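PDB 4AKL: nucleocapsid from Crimean-congo hemorrhagic fever virus, which binds single- and double-stranded RNA, probably takes part in packaging the viral genome, and has sequence-non-specific dsDNA endonuclease activity. Local coordinates for residues A83-L93 and Y311-P321; T253-L261 and A273-L281. All blocks are in the same frame, centred on the assembly; numbering follows the deposited sequence.

Interaction 1: A83-L93 and Y311-P321; sequences ASSTGIVKKGL and YYWLYKAGVTP
Tyr-311 reaches across to the C-terminal end of helix 77-83, just before helix 86-98, where its OH donates a hydrogen bond to Ala-83 O (2.7 Å). The acceptor lies at the ring edge, near the ring plane, while the hydroxyl arrives 25° out of the carbonyl plane. A tyrosine suits this place because its long apolar ring can cross a buried interface and still give that carbonyl a partner.

The ring is also a knob in a hole formed by Ile-88, Val-89, Gly-92 and Leu-93, a knobs-into-holes element; the axes of segments 86-93 and 311-316 pass 10.0 Å apart, crossing at -68°. With no side chain, Gly-92 lays its backbone directly against the ring, Gly-92 C 3.7 Å from Tyr-311 CD1.

Apolar packing continues through Leu-93, whose CG sits beside the backbone N (chi1 -73°), carrying the tip nearer to segment 311-321. Leu-93 CD2 meets Leu-314 CB at 3.5 Å, the leucines crossing at about a right angle. Leu-93 CD1 lies 4.0 Å from Pro-321 CD, beyond the Schellman motif that ends helix 306-316 at Gly-318. At the solvent-facing margin, the aliphatic part of Lys-90 crosses the proline ring, Lys-90 CG 3.7 Å from Pro-321 CG.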
# COMPACT_ATOMS: atom_id res chain seq x y z
N ALA A 83 3.91 4.91 -16.29
CA ALA A 83 4.53 5.25 -15.00
C ALA A 83 5.97 5.81 -15.15
O ALA A 83 6.45 6.45 -14.26
CB ALA A 83 4.51 4.00 -14.06
N SER A 84 6.61 5.56 -16.29
CA SER A 84 7.96 5.97 -16.56
C SER A 84 8.02 7.02 -17.68
O SER A 84 9.13 7.35 -18.14
CB SER A 84 8.74 4.76 -17.01
OG SER A 84 9.00 3.86 -15.95
N SER A 85 6.86 7.50 -18.15
CA SER A 85 6.77 8.46 -19.26
C SER A 85 7.32 9.82 -18.89
O SER A 85 7.31 10.20 -17.71
CB SER A 85 5.33 8.62 -19.74
OG SER A 85 4.48 9.09 -18.72
N THR A 86 7.82 10.56 -19.90
CA THR A 86 8.40 11.86 -19.61
C THR A 86 7.43 12.72 -18.82
O THR A 86 7.85 13.39 -17.83
CB THR A 86 8.88 12.61 -20.83
OG1 THR A 86 7.86 12.64 -21.83
CG2 THR A 86 10.24 11.93 -21.38
N GLY A 87 6.15 12.67 -19.20
CA GLY A 87 5.09 13.48 -18.55
C GLY A 87 4.82 13.17 -17.10
O GLY A 87 4.72 14.07 -16.23
N ILE A 88 4.70 11.88 -16.81
CA ILE A 88 4.45 11.42 -15.43
C ILE A 88 5.72 11.57 -14.53
O ILE A 88 5.64 12.00 -13.39
CB ILE A 88 3.88 10.00 -15.44
CG1 ILE A 88 2.49 10.02 -16.10
CG2 ILE A 88 3.88 9.40 -14.03
CD1 ILE A 88 1.42 10.74 -15.29
N VAL A 89 6.88 11.24 -15.07
CA VAL A 89 8.16 11.53 -14.35
C VAL A 89 8.27 13.02 -13.90
O VAL A 89 8.61 13.29 -12.72
CB VAL A 89 9.39 11.06 -15.15
CG1 VAL A 89 10.74 11.66 -14.60
CG2 VAL A 89 9.46 9.51 -15.12
N LYS A 90 7.99 13.96 -14.81
CA LYS A 90 8.04 15.38 -14.46
C LYS A 90 6.98 15.76 -13.42
O LYS A 90 7.27 16.35 -12.41
CB LYS A 90 7.86 16.29 -15.67
CG LYS A 90 9.14 16.59 -16.41
CD LYS A 90 8.92 17.55 -17.59
CE LYS A 90 8.43 16.82 -18.84
NZ LYS A 90 7.81 17.80 -19.85
N LYS A 91 5.74 15.42 -13.71
CA LYS A 91 4.67 15.77 -12.79
C LYS A 91 4.82 15.07 -11.48
O LYS A 91 4.71 15.72 -10.45
CB LYS A 91 3.32 15.48 -13.41
CG LYS A 91 3.01 16.47 -14.58
CD LYS A 91 1.58 16.43 -14.98
CE LYS A 91 1.19 15.14 -15.66
NZ LYS A 91 -0.14 15.33 -16.41
N GLY A 92 5.12 13.78 -11.52
CA GLY A 92 5.31 12.95 -10.30
C GLY A 92 6.42 13.40 -9.35
O GLY A 92 6.28 13.29 -8.13
N LEU A 93 7.52 13.91 -9.89
CA LEU A 93 8.61 14.47 -9.05
C LEU A 93 8.26 15.87 -8.61
O LEU A 93 8.41 16.24 -7.39
CB LEU A 93 9.93 14.48 -9.80
CG LEU A 93 10.58 13.12 -9.98
CD1 LEU A 93 11.67 13.25 -11.01
CD2 LEU A 93 11.10 12.49 -8.61
N TYR A 311 7.91 7.11 -6.34
CA TYR A 311 8.19 8.48 -6.75
C TYR A 311 8.74 9.30 -5.56
O TYR A 311 9.63 10.18 -5.74
CB TYR A 311 6.95 9.14 -7.39
CG TYR A 311 6.99 9.04 -8.89
CD1 TYR A 311 7.72 9.93 -9.63
CD2 TYR A 311 6.32 8.03 -9.57
CE1 TYR A 311 7.78 9.84 -11.03
CE2 TYR A 311 6.38 7.93 -10.95
CZ TYR A 311 7.11 8.83 -11.67
OH TYR A 311 7.17 8.70 -13.01
N TYR A 312 8.24 9.02 -4.36
CA TYR A 312 8.76 9.65 -3.17
C TYR A 312 10.27 9.35 -3.03
O TYR A 312 11.06 10.24 -2.68
CB TYR A 312 8.00 9.17 -1.95
CG TYR A 312 8.55 9.69 -0.68
CD1 TYR A 312 8.55 11.06 -0.42
CD2 TYR A 312 9.09 8.84 0.27
CE1 TYR A 312 9.07 11.57 0.78
CE2 TYR A 312 9.63 9.35 1.49
CZ TYR A 312 9.62 10.70 1.73
OH TYR A 312 10.15 11.21 2.91
N TRP A 313 10.68 8.11 -3.32
CA TRP A 313 12.08 7.72 -3.17
C TRP A 313 12.93 8.39 -4.22
O TRP A 313 14.04 8.83 -3.91
CB TRP A 313 12.27 6.18 -3.14
CG TRP A 313 11.59 5.55 -1.92
CD1 TRP A 313 11.53 6.08 -0.64
CD2 TRP A 313 10.87 4.34 -1.88
NE1 TRP A 313 10.84 5.25 0.19
CE2 TRP A 313 10.42 4.16 -0.55
CE3 TRP A 313 10.58 3.36 -2.84
CZ2 TRP A 313 9.69 3.07 -0.16
CZ3 TRP A 313 9.85 2.28 -2.45
CH2 TRP A 313 9.41 2.13 -1.12
N LEU A 314 12.42 8.48 -5.44
CA LEU A 314 13.09 9.28 -6.44
C LEU A 314 13.29 10.72 -5.97
O LEU A 314 14.41 11.25 -6.02
CB LEU A 314 12.31 9.33 -7.71
CG LEU A 314 12.09 8.11 -8.56
CD1 LEU A 314 11.37 8.58 -9.84
CD2 LEU A 314 13.43 7.37 -8.88
N TYR A 315 12.22 11.33 -5.46
CA TYR A 315 12.31 12.69 -4.94
C TYR A 315 13.37 12.78 -3.83
O TYR A 315 14.29 13.58 -3.93
CB TYR A 315 10.92 13.18 -4.51
CG TYR A 315 10.94 14.29 -3.56
CD1 TYR A 315 11.15 15.61 -4.00
CD2 TYR A 315 10.76 14.06 -2.23
CE1 TYR A 315 11.15 16.68 -3.06
CE2 TYR A 315 10.77 15.11 -1.31
CZ TYR A 315 10.97 16.41 -1.73
OH TYR A 315 10.98 17.43 -0.78
N LYS A 316 13.29 11.92 -2.82
CA LYS A 316 14.25 11.94 -1.74
C LYS A 316 15.69 11.70 -2.15
O LYS A 316 16.55 12.23 -1.53
CB LYS A 316 13.91 10.91 -0.66
CG LYS A 316 12.70 11.22 0.10
CD LYS A 316 12.79 12.59 0.92
CE LYS A 316 13.43 12.36 2.28
NZ LYS A 316 13.15 13.51 3.18
N ALA A 317 15.90 10.87 -3.18
CA ALA A 317 17.20 10.61 -3.72
C ALA A 317 17.74 11.73 -4.62
O ALA A 317 18.85 11.63 -5.08
CB ALA A 317 17.25 9.25 -4.49
N GLY A 318 16.96 12.77 -4.86
CA GLY A 318 17.38 13.90 -5.69
C GLY A 318 17.38 13.55 -7.16
O GLY A 318 18.16 14.12 -7.90
N VAL A 319 16.51 12.62 -7.58
CA VAL A 319 16.44 12.23 -8.99
C VAL A 319 15.70 13.32 -9.81
O VAL A 319 14.74 13.89 -9.35
CB VAL A 319 15.78 10.87 -9.16
CG1 VAL A 319 15.62 10.54 -10.62
CG2 VAL A 319 16.59 9.78 -8.40
N THR A 320 16.16 13.59 -11.02
CA THR A 320 15.53 14.62 -11.86
C THR A 320 14.99 13.94 -13.09
O THR A 320 15.33 12.77 -13.36
CB THR A 320 16.51 15.71 -12.26
OG1 THR A 320 17.39 15.21 -13.29
CG2 THR A 320 17.33 16.21 -11.04
N PRO A 321 14.14 14.64 -13.86
CA PRO A 321 13.73 14.08 -15.13
C PRO A 321 14.94 13.72 -15.99
O PRO A 321 14.90 12.73 -16.72
CB PRO A 321 12.91 15.21 -15.75
CG PRO A 321 12.30 15.87 -14.54
CD PRO A 321 13.36 15.85 -13.51

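Interaction 2: T253-L261 and A273-L281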
# COMPACT_ATOMS: atom_id res chain seq x y z
N THR A 253 -22.77 20.25 16.19
CA THR A 253 -23.82 20.23 17.20
C THR A 253 -23.37 20.99 18.42
O THR A 253 -24.14 21.72 18.96
CB THR A 253 -24.21 18.80 17.56
OG1 THR A 253 -24.97 18.26 16.47
CG2 THR A 253 -25.07 18.74 18.83
N VAL A 254 -22.10 20.80 18.81
CA VAL A 254 -21.51 21.46 19.98
C VAL A 254 -21.37 22.96 19.73
O VAL A 254 -21.59 23.74 20.65
CB VAL A 254 -20.14 20.83 20.44
CG1 VAL A 254 -19.57 21.54 21.66
CG2 VAL A 254 -20.31 19.35 20.78
N GLU A 255 -21.02 23.34 18.51
CA GLU A 255 -20.95 24.74 18.11
C GLU A 255 -22.34 25.34 18.14
O GLU A 255 -22.50 26.51 18.51
CB GLU A 255 -20.32 24.91 16.70
CG GLU A 255 -18.81 24.52 16.58
CD GLU A 255 -18.30 24.36 15.12
OE1 GLU A 255 -19.08 24.60 14.15
OE2 GLU A 255 -17.11 23.99 14.93
N ALA A 256 -23.34 24.55 17.75
CA ALA A 256 -24.73 24.98 17.82
C ALA A 256 -25.12 25.28 19.27
O ALA A 256 -25.76 26.30 19.56
CB ALA A 256 -25.65 23.94 17.20
N LEU A 257 -24.70 24.39 20.19
CA LEU A 257 -24.93 24.57 21.63
C LEU A 257 -24.31 25.87 22.15
O LEU A 257 -24.91 26.62 22.93
CB LEU A 257 -24.33 23.39 22.46
CG LEU A 257 -24.51 23.43 23.98
CD1 LEU A 257 -25.99 23.18 24.35
CD2 LEU A 257 -23.60 22.45 24.77
N ASN A 258 -23.08 26.12 21.74
CA ASN A 258 -22.35 27.29 22.18
C ASN A 258 -23.06 28.59 21.75
O ASN A 258 -23.12 29.55 22.54
CB ASN A 258 -20.91 27.23 21.69
CG ASN A 258 -20.03 28.27 22.31
OD1 ASN A 258 -20.01 28.44 23.53
ND2 ASN A 258 -19.29 28.98 21.48
N GLY A 259 -23.58 28.63 20.51
CA GLY A 259 -24.45 29.74 20.05
C GLY A 259 -25.66 29.91 20.98
O GLY A 259 -25.99 31.05 21.42
N TYR A 260 -26.30 28.79 21.31
CA TYR A 260 -27.50 28.78 22.15
C TYR A 260 -27.25 29.34 23.54
O TYR A 260 -28.04 30.16 24.02
CB TYR A 260 -28.09 27.37 22.29
CG TYR A 260 -29.34 27.35 23.13
CD1 TYR A 260 -30.60 27.60 22.55
CD2 TYR A 260 -29.29 27.09 24.50
CE1 TYR A 260 -31.77 27.59 23.32
CE2 TYR A 260 -30.45 27.09 25.28
CZ TYR A 260 -31.69 27.34 24.68
OH TYR A 260 -32.81 27.32 25.45
N LEU A 261 -26.18 28.86 24.19
CA LEU A 261 -25.82 29.28 25.54
C LEU A 261 -25.45 30.78 25.54
O LEU A 261 -25.64 31.47 26.53
CB LEU A 261 -24.66 28.44 26.10
CG LEU A 261 -24.92 26.93 26.32
CD1 LEU A 261 -23.59 26.15 26.47
CD2 LEU A 261 -25.86 26.66 27.49
N ALA A 273 -21.80 26.50 31.54
CA ALA A 273 -22.02 26.56 30.10
C ALA A 273 -20.71 26.51 29.30
O ALA A 273 -20.68 25.81 28.31
CB ALA A 273 -22.77 27.82 29.72
N ASP A 274 -19.68 27.25 29.72
CA ASP A 274 -18.35 27.17 29.08
C ASP A 274 -17.69 25.80 29.32
O ASP A 274 -17.13 25.23 28.39
CB ASP A 274 -17.40 28.27 29.53
CG ASP A 274 -17.82 29.65 29.06
OD1 ASP A 274 -18.65 29.74 28.14
OD2 ASP A 274 -17.32 30.65 29.64
N ASN A 275 -17.76 25.29 30.55
CA ASN A 275 -17.16 23.97 30.88
C ASN A 275 -17.81 22.82 30.09
O ASN A 275 -17.11 21.93 29.59
CB ASN A 275 -17.19 23.68 32.41
CG ASN A 275 -16.25 24.64 33.22
OD1 ASN A 275 -15.34 25.24 32.67
ND2 ASN A 275 -16.50 24.77 34.52
N MET A 276 -19.12 22.86 29.96
CA MET A 276 -19.82 21.83 29.19
C MET A 276 -19.37 21.86 27.73
O MET A 276 -19.11 20.80 27.15
CB MET A 276 -21.32 21.99 29.28
CG MET A 276 -22.05 20.90 28.50
SD MET A 276 -23.78 20.82 28.91
CE MET A 276 -23.77 20.08 30.54
N VAL A 277 -19.28 23.06 27.13
CA VAL A 277 -18.85 23.17 25.75
C VAL A 277 -17.42 22.65 25.62
O VAL A 277 -17.13 21.78 24.76
CB VAL A 277 -18.90 24.64 25.20
CG1 VAL A 277 -17.99 24.79 23.93
CG2 VAL A 277 -20.33 25.10 24.93
N THR A 278 -16.53 23.17 26.49
CA THR A 278 -15.15 22.72 26.54
C THR A 278 -15.08 21.21 26.65
O THR A 278 -14.35 20.57 25.89
CB THR A 278 -14.37 23.37 27.73
OG1 THR A 278 -14.33 24.78 27.54
CG2 THR A 278 -12.91 22.84 27.82
N ASN A 279 -15.86 20.64 27.57
CA ASN A 279 -15.81 19.20 27.85
C ASN A 279 -16.33 18.30 26.75
O ASN A 279 -15.77 17.22 26.51
CB ASN A 279 -16.52 18.87 29.16
CG ASN A 279 -15.70 19.25 30.37
OD1 ASN A 279 -14.48 19.39 30.30
ND2 ASN A 279 -16.38 19.40 31.50
N LEU A 280 -17.39 18.74 26.08
CA LEU A 280 -17.91 18.02 24.92
C LEU A 280 -16.85 17.94 23.83
O LEU A 280 -16.70 16.89 23.17
CB LEU A 280 -19.21 18.64 24.40
CG LEU A 280 -20.47 18.20 25.16
CD1 LEU A 280 -21.67 19.16 24.98
CD2 LEU A 280 -20.82 16.74 24.73
N LEU A 281 -16.09 19.04 23.63
CA LEU A 281 -15.00 19.05 22.62
C LEU A 281 -13.87 18.07 22.94
O LEU A 281 -13.33 17.44 22.01
CB LEU A 281 -14.45 20.46 22.37
CG LEU A 281 -15.49 21.43 21.76
CD1 LEU A 281 -14.96 22.88 21.72
CD2 LEU A 281 -15.92 20.94 20.36
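Val-277 is the knob of this contact, set in a hole made by Val-254, Leu-257, Asn-258 and Leu-261. Its CB points toward the facing helix and splits there into two methyls. Val-277 CG1, anti to the backbone N (chi1 161°), lies between Asn-258 OD1 and Val-254 CG1, the latter 4.3 Å away. Val-277 CG2 reaches across into the hole, leaning toward the Leu-261 end, and comes within 3.6 Å of Asn-258 OD1. The same Val-277 CG2 is 3.8 Å from Leu-261 CD1 and also touches Leu-257 CD2. A beta-branched residue suits the site because its short fork fills the hole in two directions close to the backbone.

Packing extends along the groove from this knob. Val-254 CG2 rests on Leu-280 CB (3.8 Å), and its CG1 touches Leu-281 CD2. Near Leu-261, the small Ala-273 lets the leucine come close, Leu-261 CD1 lying 3.7 Å from Ala-273 CB. No hydrogen bond joins the two segments, so the contact rests on apolar surface, with Asn-258 at its exposed margin.

Helices 245-263 and 270-292 thus form an antiparallel helical hairpin, segments 253-261 and 273-281 running 173° apart in direction. Tyr-209, from a loop, lies against Leu-257, and Val-268, in the connection that contains the DEVD motif, touches Ala-273.

How the interactions relate
The two contacts lie far apart in one chain, their centres 48 Å and their nearest atoms about 31 Å from each other, and they share no helix. Interaction 1 joins an early part of the chain, helix 86-98, to one well past its middle, helix 306-316, in the main helical body. Interaction 2 falls wholly within that span. It joins helices 245-263 and 270-292, consecutive along the chain, in a projecting helical arm with its centre 40 Å from the chain centre. The chain therefore leaves the body, forms the arm and returns before helix 306-316. DEVD, at residues 266-269, is a caspase-3-type motif and probably accessible where the arm's hairpin turns, away from the body.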